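Local coordinates for protein diaminopimelate decarboxylase (Helicobacter pylori, PDB 2QGH) that catalyses the pyridoxal-5'-phosphate-dependent decarboxylation of meso-diaminopimelate to L-lysine, the last step of lysine biosynthesis, at residues A78-I92 and A98-V110. Numbering follows the deposited sequence.
Sequences AHLESGADCVSIGEI and AGIKPYRIVFSGV. With PLP (pyridoxal-5'-phosphate), chain B.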
loop_
_atom_site.group_PDB
_atom_site.type_symbol
_atom_site.label_atom_id
_atom_site.label_comp_id
_atom_site.label_asym_id
_atom_site.label_seq_id
_atom_site.Cartn_x
_atom_site.Cartn_y
_atom_site.Cartn_z
ATOM N N ALA A 78 4.972 12.356 23.728
ATOM C CA ALA A 78 5.695 13.580 24.046
ATOM C C ALA A 78 5.554 13.951 25.522
ATOM O O ALA A 78 6.500 14.437 26.142
ATOM C CB ALA A 78 5.191 14.720 23.178
ATOM N N HIS A 79 4.369 13.724 26.080
ATOM C CA HIS A 79 4.118 14.046 27.478
ATOM C C HIS A 79 4.982 13.164 28.369
ATOM O O HIS A 79 5.224 13.487 29.533
ATOM C CB HIS A 79 2.633 13.854 27.809
ATOM C CG HIS A 79 2.267 14.268 29.203
ATOM N ND1 HIS A 79 2.143 13.368 30.241
ATOM C CD2 HIS A 79 2.039 15.492 29.738
ATOM C CE1 HIS A 79 1.856 14.020 31.354
ATOM N NE2 HIS A 79 1.787 15.310 31.076
ATOM N N LEU A 80 5.451 12.057 27.804
ATOM C CA LEU A 80 6.302 11.116 28.512
ATOM C C LEU A 80 7.748 11.431 28.164
ATOM O O LEU A 80 8.651 10.637 28.417
ATOM C CB LEU A 80 5.962 9.684 28.096
ATOM C CG LEU A 80 4.505 9.261 28.335
ATOM C CD1 LEU A 80 4.287 7.844 27.851
ATOM C CD2 LEU A 80 4.174 9.362 29.808
ATOM N N GLU A 81 7.947 12.607 27.579
ATOM C CA GLU A 81 9.265 13.088 27.176
ATOM C C GLU A 81 9.965 12.153 26.215
ATOM O O GLU A 81 11.179 11.974 26.273
ATOM C CB GLU A 81 10.155 13.323 28.399
ATOM C CG GLU A 81 9.705 14.466 29.286
ATOM C CD GLU A 81 10.820 14.940 30.192
ATOM O OE1 GLU A 81 11.393 14.091 30.916
ATOM O OE2 GLU A 81 11.126 16.157 30.176
ATOM N N SER A 82 9.190 11.567 25.317
ATOM C CA SER A 82 9.735 10.650 24.336
ATOM C C SER A 82 10.481 11.380 23.232
ATOM O O SER A 82 10.290 12.577 23.022
ATOM C CB SER A 82 8.618 9.824 23.709
ATOM O OG SER A 82 9.126 9.054 22.639
ATOM N N GLY A 83 11.336 10.639 22.539
ATOM C CA GLY A 83 12.085 11.196 21.434
ATOM C C GLY A 83 11.392 10.734 20.172
ATOM O O GLY A 83 10.310 10.158 20.245
ATOM N N ALA A 84 11.999 10.973 19.018
ATOM C CA ALA A 84 11.390 10.552 17.761
ATOM C C ALA A 84 12.408 10.169 16.699
ATOM O O ALA A 84 13.359 10.901 16.449
ATOM C CB ALA A 84 10.483 11.658 17.227
ATOM N N ASP A 85 12.220 9.003 16.097
ATOM C CA ASP A 85 13.098 8.558 15.017
ATOM C C ASP A 85 12.284 8.831 13.758
ATOM O O ASP A 85 11.249 8.208 13.531
ATOM C CB ASP A 85 13.412 7.069 15.142
ATOM C CG ASP A 85 13.925 6.471 13.846
ATOM O OD1 ASP A 85 14.829 7.069 13.219
ATOM O OD2 ASP A 85 13.425 5.391 13.456
ATOM N N CYS A 86 12.749 9.790 12.966
ATOM C CA CYS A 86 12.058 10.199 11.750
ATOM C C CYS A 86 12.809 9.815 10.485
ATOM O O CYS A 86 14.035 9.669 10.502
ATOM C CB CYS A 86 11.838 11.709 11.792
ATOM S SG CYS A 86 10.927 12.243 13.272
ATOM N N VAL A 87 12.076 9.651 9.386
ATOM C CA VAL A 87 12.703 9.286 8.121
ATOM C C VAL A 87 12.307 10.251 7.004
ATOM O O VAL A 87 12.621 10.027 5.835
ATOM C CB VAL A 87 12.355 7.808 7.727
ATOM C CG1 VAL A 87 10.866 7.684 7.322
ATOM C CG2 VAL A 87 13.277 7.334 6.618
ATOM N N SER A 88 11.636 11.338 7.369
ATOM C CA SER A 88 11.205 12.338 6.391
ATOM C C SER A 88 10.880 13.657 7.071
ATOM O O SER A 88 10.622 13.693 8.273
ATOM C CB SER A 88 9.955 11.861 5.650
ATOM O OG SER A 88 8.826 11.871 6.511
ATOM N N ILE A 89 10.885 14.742 6.305
ATOM C CA ILE A 89 10.557 16.042 6.870
ATOM C C ILE A 89 9.129 15.965 7.387
ATOM O O ILE A 89 8.793 16.573 8.401
ATOM C CB ILE A 89 10.693 17.190 5.824
ATOM C CG1 ILE A 89 10.278 18.523 6.459
ATOM C CG2 ILE A 89 9.856 16.897 4.593
ATOM C CD1 ILE A 89 11.072 18.885 7.720
ATOM N N GLY A 90 8.295 15.193 6.696
ATOM C CA GLY A 90 6.911 15.034 7.122
ATOM C C GLY A 90 6.809 14.465 8.533
ATOM O O GLY A 90 5.981 14.911 9.332
ATOM N N GLU A 91 7.645 13.480 8.852
ATOM C CA GLU A 91 7.619 12.891 10.186
ATOM C C GLU A 91 8.214 13.842 11.227
ATOM O O GLU A 91 7.770 13.877 12.375
ATOM C CB GLU A 91 8.375 11.552 10.210
ATOM C CG GLU A 91 7.751 10.464 9.369
ATOM C CD GLU A 91 8.372 9.093 9.616
ATOM O OE1 GLU A 91 9.518 9.042 10.107
ATOM O OE2 GLU A 91 7.726 8.068 9.308
ATOM N N ILE A 92 9.229 14.603 10.833
ATOM C CA ILE A 92 9.842 15.548 11.742
ATOM C C ILE A 92 8.800 16.614 12.092
ATOM O O ILE A 92 8.644 16.989 13.264
ATOM C CB ILE A 92 11.087 16.217 11.108
ATOM C CG1 ILE A 92 12.155 15.159 10.825
ATOM C CG2 ILE A 92 11.638 17.296 12.031
ATOM C CD1 ILE A 92 13.453 15.723 10.291
ATOM N N ALA A 98 3.467 17.615 17.573
ATOM C CA ALA A 98 2.855 16.858 18.656
ATOM C C ALA A 98 3.494 17.176 19.996
ATOM O O ALA A 98 3.032 16.697 21.028
ATOM C CB ALA A 98 2.938 15.371 18.380
ATOM N N GLY A 99 4.564 17.968 19.981
ATOM C CA GLY A 99 5.214 18.348 21.225
ATOM C C GLY A 99 6.540 17.686 21.556
ATOM O O GLY A 99 7.071 17.866 22.658
ATOM N N ILE A 100 7.085 16.915 20.624
ATOM C CA ILE A 100 8.354 16.254 20.874
ATOM C C ILE A 100 9.460 17.296 20.754
ATOM O O ILE A 100 9.429 18.136 19.862
ATOM C CB ILE A 100 8.546 15.073 19.896
ATOM C CG1 ILE A 100 7.591 13.943 20.305
ATOM C CG2 ILE A 100 9.993 14.582 19.910
ATOM C CD1 ILE A 100 7.542 12.788 19.365
ATOM N N LYS A 101 10.413 17.274 21.684
ATOM C CA LYS A 101 11.502 18.248 21.658
ATOM C C LYS A 101 12.422 18.005 20.475
ATOM O O LYS A 101 12.797 16.866 20.185
ATOM C CB LYS A 101 12.331 18.192 22.949
ATOM C CG LYS A 101 11.550 18.413 24.228
ATOM C CD LYS A 101 10.880 19.777 24.276
ATOM C CE LYS A 101 10.184 19.974 25.621
ATOM N NZ LYS A 101 9.505 21.297 25.743
ATOM N N PRO A 102 12.792 19.076 19.762
ATOM C CA PRO A 102 13.682 18.916 18.613
ATOM C C PRO A 102 14.981 18.185 18.951
ATOM O O PRO A 102 15.471 17.385 18.141
ATOM C CB PRO A 102 13.912 20.357 18.140
ATOM C CG PRO A 102 13.543 21.202 19.330
ATOM C CD PRO A 102 12.373 20.478 19.914
ATOM N N TYR A 103 15.524 18.432 20.143
ATOM C CA TYR A 103 16.771 17.786 20.554
ATOM C C TYR A 103 16.624 16.297 20.889
ATOM O O TYR A 103 17.581 15.657 21.325
ATOM C CB TYR A 103 17.440 18.552 21.720
ATOM C CG TYR A 103 16.544 18.914 22.893
ATOM C CD1 TYR A 103 16.141 17.956 23.819
ATOM C CD2 TYR A 103 16.102 20.229 23.075
ATOM C CE1 TYR A 103 15.313 18.294 24.904
ATOM C CE2 TYR A 103 15.274 20.582 24.152
ATOM C CZ TYR A 103 14.884 19.609 25.062
ATOM O OH TYR A 103 14.062 19.951 26.122
ATOM N N ARG A 104 15.429 15.752 20.680
ATOM C CA ARG A 104 15.185 14.332 20.907
ATOM C C ARG A 104 14.755 13.698 19.583
ATOM O O ARG A 104 14.257 12.572 19.549
ATOM C CB ARG A 104 14.083 14.108 21.953
ATOM C CG ARG A 104 14.404 14.612 23.348
ATOM C CD ARG A 104 13.692 13.795 24.414
ATOM N NE ARG A 104 13.949 14.339 25.746
ATOM C CZ ARG A 104 13.178 15.228 26.367
ATOM N NH1 ARG A 104 12.073 15.687 25.791
ATOM N NH2 ARG A 104 13.526 15.680 27.561
ATOM N N ILE A 105 14.947 14.437 18.494
ATOM C CA ILE A 105 14.580 13.976 17.159
ATOM C C ILE A 105 15.794 13.555 16.345
ATOM O O ILE A 105 16.735 14.327 16.172
ATOM C CB ILE A 105 13.829 15.089 16.373
ATOM C CG1 ILE A 105 12.432 15.290 16.967
ATOM C CG2 ILE A 105 13.715 14.723 14.879
ATOM C CD1 ILE A 105 11.675 16.453 16.356
ATOM N N VAL A 106 15.772 12.327 15.848
ATOM C CA VAL A 106 16.866 11.835 15.026
ATOM C C VAL A 106 16.294 11.562 13.633
ATOM O O VAL A 106 15.185 11.051 13.493
ATOM C CB VAL A 106 17.511 10.568 15.639
ATOM C CG1 VAL A 106 18.144 10.921 16.968
ATOM C CG2 VAL A 106 16.475 9.482 15.832
ATOM N N PHE A 107 17.063 11.916 12.610
ATOM C CA PHE A 107 16.632 11.790 11.218
ATOM C C PHE A 107 17.458 10.782 10.422
ATOM O O PHE A 107 18.624 11.023 10.119
ATOM C CB PHE A 107 16.715 13.187 10.586
ATOM C CG PHE A 107 16.138 13.297 9.204
ATOM C CD1 PHE A 107 15.411 12.255 8.625
ATOM C CD2 PHE A 107 16.306 14.478 8.484
ATOM C CE1 PHE A 107 14.861 12.389 7.353
ATOM C CE2 PHE A 107 15.759 14.626 7.208
ATOM C CZ PHE A 107 15.031 13.571 6.641
ATOM N N SER A 108 16.843 9.646 10.104
ATOM C CA SER A 108 17.484 8.598 9.311
ATOM C C SER A 108 16.957 8.705 7.886
ATOM O O SER A 108 16.101 9.537 7.601
ATOM C CB SER A 108 17.151 7.212 9.871
ATOM O OG SER A 108 18.028 6.859 10.932
ATOM N N GLY A 109 17.464 7.867 6.992
ATOM C CA GLY A 109 16.994 7.913 5.623
ATOM C C GLY A 109 18.096 7.877 4.587
ATOM O O GLY A 109 19.029 8.692 4.604
ATOM N N VAL A 110 17.985 6.920 3.673
ATOM C CA VAL A 110 18.959 6.772 2.609
ATOM C C VAL A 110 18.650 7.772 1.492
ATOM O O VAL A 110 19.508 8.089 0.664
ATOM C CB VAL A 110 18.927 5.334 2.040
ATOM C CG1 VAL A 110 17.639 5.091 1.274
ATOM C CG2 VAL A 110 20.117 5.107 1.154
HETATM N N1 PLP B . 14.910 2.595 13.323
HETATM C C2 PLP B . 15.197 2.467 11.948
HETATM C C2A PLP B . 16.355 3.168 11.353
HETATM C C3 PLP B . 14.309 1.653 11.138
HETATM O O3 PLP B . 14.531 1.505 9.783
HETATM C C4 PLP B . 13.214 1.010 11.713
HETATM C C4A PLP B . 12.547 0.001 10.845
HETATM C C5 PLP B . 12.928 1.155 13.078
HETATM C C6 PLP B . 13.815 1.943 13.907
HETATM C C5A PLP B . 11.693 0.743 13.757
HETATM O O4P PLP B . 11.770 -0.633 14.049
HETATM P P PLP B . 10.669 -1.341 14.705
HETATM O O1P PLP B . 9.198 -0.917 14.401
HETATM O O2P PLP B . 10.987 -1.145 16.252
HETATM O O3P PLP B . 10.809 -2.846 14.256
HETATM O O HOH W 1 8.213 16.431 24.686
HETATM O O HOH W 2 10.313 15.199 23.395
HETATM O O HOH W 3 17.541 7.391 13.334
#
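Strands 83-86 and 105-107 run parallel, Ala84 beside Ile105, Asp85 beside Val106 and Cys86 beside Phe107, their axes 4.8 Å apart at 12°. With helix 89-97 between them they form a right-handed beta-alpha-beta unit, the second and third strands of the eight-stranded barrel that binds the cofactor. Ala84 and Cys86 make four backbone hydrogen bonds to Arg104, Val106 and Ser108; the one from Cys86 N to Val106 O measures 2.8 Å and is nearly straight.

Ala84, Cys86, Ile105 and Phe107 face the helix. Ala84 is small enough to let Ile100 CD1 settle 3.8 Å from its CB. Phe107, its chi1 of -172° placing CG opposite the backbone N, swings toward the end of strand 83-86 and the turn into the helix. A flat ring suits this place: its edge fits against backbone at Cys86 O and Val87 C, while one face receives a methyl, Ile92 CD1, 3.6 Å from Phe107 CD2 in a CH-pi contact.

At the N-terminal end of the strands, the Arg104 guanidinium has Glu81 O over one face and its own neighbour Tyr103 over the other. Its NH2 makes a long salt bridge of 3.6 Å to Glu81 OE2, the two planes turned 58° apart.

Asp85 and Val106 point into the barrel, where Val106 CG2 packs against Asp85, crossing it at about a right angle. An acid suits this site: Asp85 OD2 forms a salt bridge with Lys66 and approaches the pyridine N1 of pyridoxal-5'-phosphate to 3.2 Å, while a water donates to Asp85 OD1 and accepts from Ser108 OG.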